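Local structure of endo-pectate lyase (Erwinia chrysanthemi, 3B4N) at residues 127-132 against 156-161. The protein probably cleaves polygalacturonate and methyl-esterified pectins internally by calcium-dependent elimination, leaving oligosaccharides with unsaturated galacturonosyl ends. Numbering follows the deposited sequence.
Sequences FENRTV and LKNATV
Phe127 and Leu156 meet inside the coil, where CD2 of Leu156 lies 3.8 Å from CD1 of Phe127 and close to the ring plane, so the leucine methyl fills in at an edge. Val161 CG2 reaches the same rim at CE1, while one ring face receives Val132 CG2, centred 3.5 Å above it. Flat and branched apolar groups thus suit this buried row. Phe127 shares the buried face with these residues, and its chi1 of -60° swings the ring to the side where Val132 CG2 meets it. Ala159 sits at the bend, its CB 3.2 Å from both Phe127 O and Arg130 O, a spot that suits a small side chain. Outside, Thr131 and Thr160 run side by side, CG2 beside CG2 at 4.0 Å, beta-branched residues well matched to strands. Glu128 extends alongside the bent Lys157, OE1 3.3 Å from CE, but NZ, 4.8 Å from OE1, is too far for a salt bridge and bonds weakly to Ser179 OG. Backbone hydrogen bonds such as Lys157 N to Phe127 O (2.9 Å) and Val132 N to Thr160 O (2.8 Å) pair the strands in parallel on both sides of the bend. Such in-register stacking of equivalent positions, threonine on threonine and valine on valine, is characteristic of parallel beta-helices, here right-handed.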
loop_
_atom_site.group_PDB
_atom_site.type_symbol
_atom_site.label_atom_id
_atom_site.label_comp_id
_atom_site.label_asym_id
_atom_site.label_seq_id
_atom_site.Cartn_x
_atom_site.Cartn_y
_atom_site.Cartn_z
ATOM N N PHE A 127 -8.497 15.607 7.234
ATOM C CA PHE A 127 -9.220 15.956 6.020
ATOM C C PHE A 127 -10.588 15.298 6.117
ATOM O O PHE A 127 -10.684 14.098 6.404
ATOM C CB PHE A 127 -8.487 15.424 4.790
ATOM C CG PHE A 127 -7.090 15.956 4.630
ATOM C CD1 PHE A 127 -6.089 15.154 4.083
ATOM C CD2 PHE A 127 -6.771 17.260 5.004
ATOM C CE1 PHE A 127 -4.802 15.637 3.914
ATOM C CE2 PHE A 127 -5.476 17.753 4.837
ATOM C CZ PHE A 127 -4.492 16.940 4.293
ATOM N N GLU A 128 -11.645 16.066 5.866
ATOM C CA GLU A 128 -13.000 15.543 5.960
ATOM C C GLU A 128 -13.857 15.821 4.724
ATOM O O GLU A 128 -13.913 16.946 4.238
ATOM C CB GLU A 128 -13.671 16.137 7.204
ATOM C CG GLU A 128 -15.069 15.628 7.511
ATOM C CD GLU A 128 -15.617 16.243 8.791
ATOM O OE1 GLU A 128 -15.056 15.960 9.871
ATOM O OE2 GLU A 128 -16.595 17.022 8.716
ATOM N N ASN A 129 -14.507 14.779 4.218
ATOM C CA ASN A 129 -15.399 14.891 3.063
ATOM C C ASN A 129 -14.815 15.594 1.849
ATOM O O ASN A 129 -15.507 16.369 1.184
ATOM C CB ASN A 129 -16.692 15.601 3.468
ATOM C CG ASN A 129 -17.488 14.809 4.475
ATOM O OD1 ASN A 129 -17.640 13.596 4.332
ATOM N ND2 ASN A 129 -18.004 15.484 5.495
ATOM N N ARG A 130 -13.551 15.327 1.551
ATOM C CA ARG A 130 -12.916 15.938 0.398
ATOM C C ARG A 130 -11.651 15.195 0.017
ATOM O O ARG A 130 -11.197 14.306 0.745
ATOM C CB ARG A 130 -12.595 17.408 0.685
ATOM C CG ARG A 130 -11.579 17.654 1.788
ATOM C CD ARG A 130 -11.608 19.136 2.194
ATOM N NE ARG A 130 -10.647 19.468 3.241
ATOM C CZ ARG A 130 -9.420 19.933 3.019
ATOM N NH1 ARG A 130 -8.988 20.125 1.782
ATOM N NH2 ARG A 130 -8.625 20.216 4.043
ATOM N N THR A 131 -11.100 15.566 -1.132
ATOM C CA THR A 131 -9.880 14.967 -1.646
ATOM C C THR A 131 -8.762 15.989 -1.551
ATOM O O THR A 131 -8.949 17.169 -1.884
ATOM C CB THR A 131 -10.055 14.546 -3.118
ATOM O OG1 THR A 131 -11.022 13.495 -3.197
ATOM C CG2 THR A 131 -8.728 14.061 -3.700
ATOM N N VAL A 132 -7.603 15.545 -1.076
ATOM C CA VAL A 132 -6.454 16.425 -0.962
ATOM C C VAL A 132 -5.288 15.837 -1.730
ATOM O O VAL A 132 -4.890 14.692 -1.502
ATOM C CB VAL A 132 -6.027 16.633 0.509
ATOM C CG1 VAL A 132 -4.766 17.488 0.567
ATOM C CG2 VAL A 132 -7.152 17.309 1.291
ATOM N N LEU A 156 -8.153 10.808 8.049
ATOM C CA LEU A 156 -9.139 10.972 6.999
ATOM C C LEU A 156 -10.524 10.631 7.542
ATOM O O LEU A 156 -10.703 9.634 8.240
ATOM C CB LEU A 156 -8.804 10.043 5.822
ATOM C CG LEU A 156 -7.412 10.169 5.200
ATOM C CD1 LEU A 156 -7.228 9.070 4.156
ATOM C CD2 LEU A 156 -7.247 11.550 4.564
ATOM N N LYS A 157 -11.501 11.477 7.239
ATOM C CA LYS A 157 -12.880 11.231 7.646
ATOM C C LYS A 157 -13.672 11.349 6.350
ATOM O O LYS A 157 -13.973 12.456 5.899
ATOM C CB LYS A 157 -13.333 12.272 8.675
ATOM C CG LYS A 157 -12.672 12.082 10.042
ATOM C CD LYS A 157 -13.159 13.106 11.066
ATOM C CE LYS A 157 -14.653 12.972 11.323
ATOM N NZ LYS A 157 -15.019 11.595 11.764
ATOM N N ASN A 158 -13.975 10.201 5.745
ATOM C CA ASN A 158 -14.681 10.135 4.460
ATOM C C ASN A 158 -13.925 11.039 3.493
ATOM O O ASN A 158 -14.513 11.838 2.762
ATOM C CB ASN A 158 -16.134 10.602 4.596
ATOM C CG ASN A 158 -16.984 10.203 3.401
ATOM O OD1 ASN A 158 -17.573 11.049 2.720
ATOM N ND2 ASN A 158 -17.054 8.905 3.140
ATOM N N ALA A 159 -12.607 10.881 3.481
ATOM C CA ALA A 159 -11.741 11.705 2.655
ATOM C C ALA A 159 -10.674 10.917 1.910
ATOM O O ALA A 159 -10.396 9.756 2.221
ATOM C CB ALA A 159 -11.077 12.772 3.523
ATOM N N THR A 160 -10.069 11.575 0.931
ATOM C CA THR A 160 -9.026 10.969 0.117
ATOM C C THR A 160 -7.753 11.793 0.172
ATOM O O THR A 160 -7.799 13.023 0.164
ATOM C CB THR A 160 -9.463 10.879 -1.372
ATOM O OG1 THR A 160 -10.570 9.982 -1.488
ATOM C CG2 THR A 160 -8.313 10.375 -2.252
ATOM N N VAL A 161 -6.613 11.119 0.258
ATOM C CA VAL A 161 -5.336 11.802 0.226
ATOM C C VAL A 161 -4.527 11.124 -0.877
ATOM O O VAL A 161 -4.592 9.901 -1.044
ATOM C CB VAL A 161 -4.581 11.714 1.575
ATOM C CG1 VAL A 161 -4.264 10.266 1.927
ATOM C CG2 VAL A 161 -3.304 12.535 1.493
#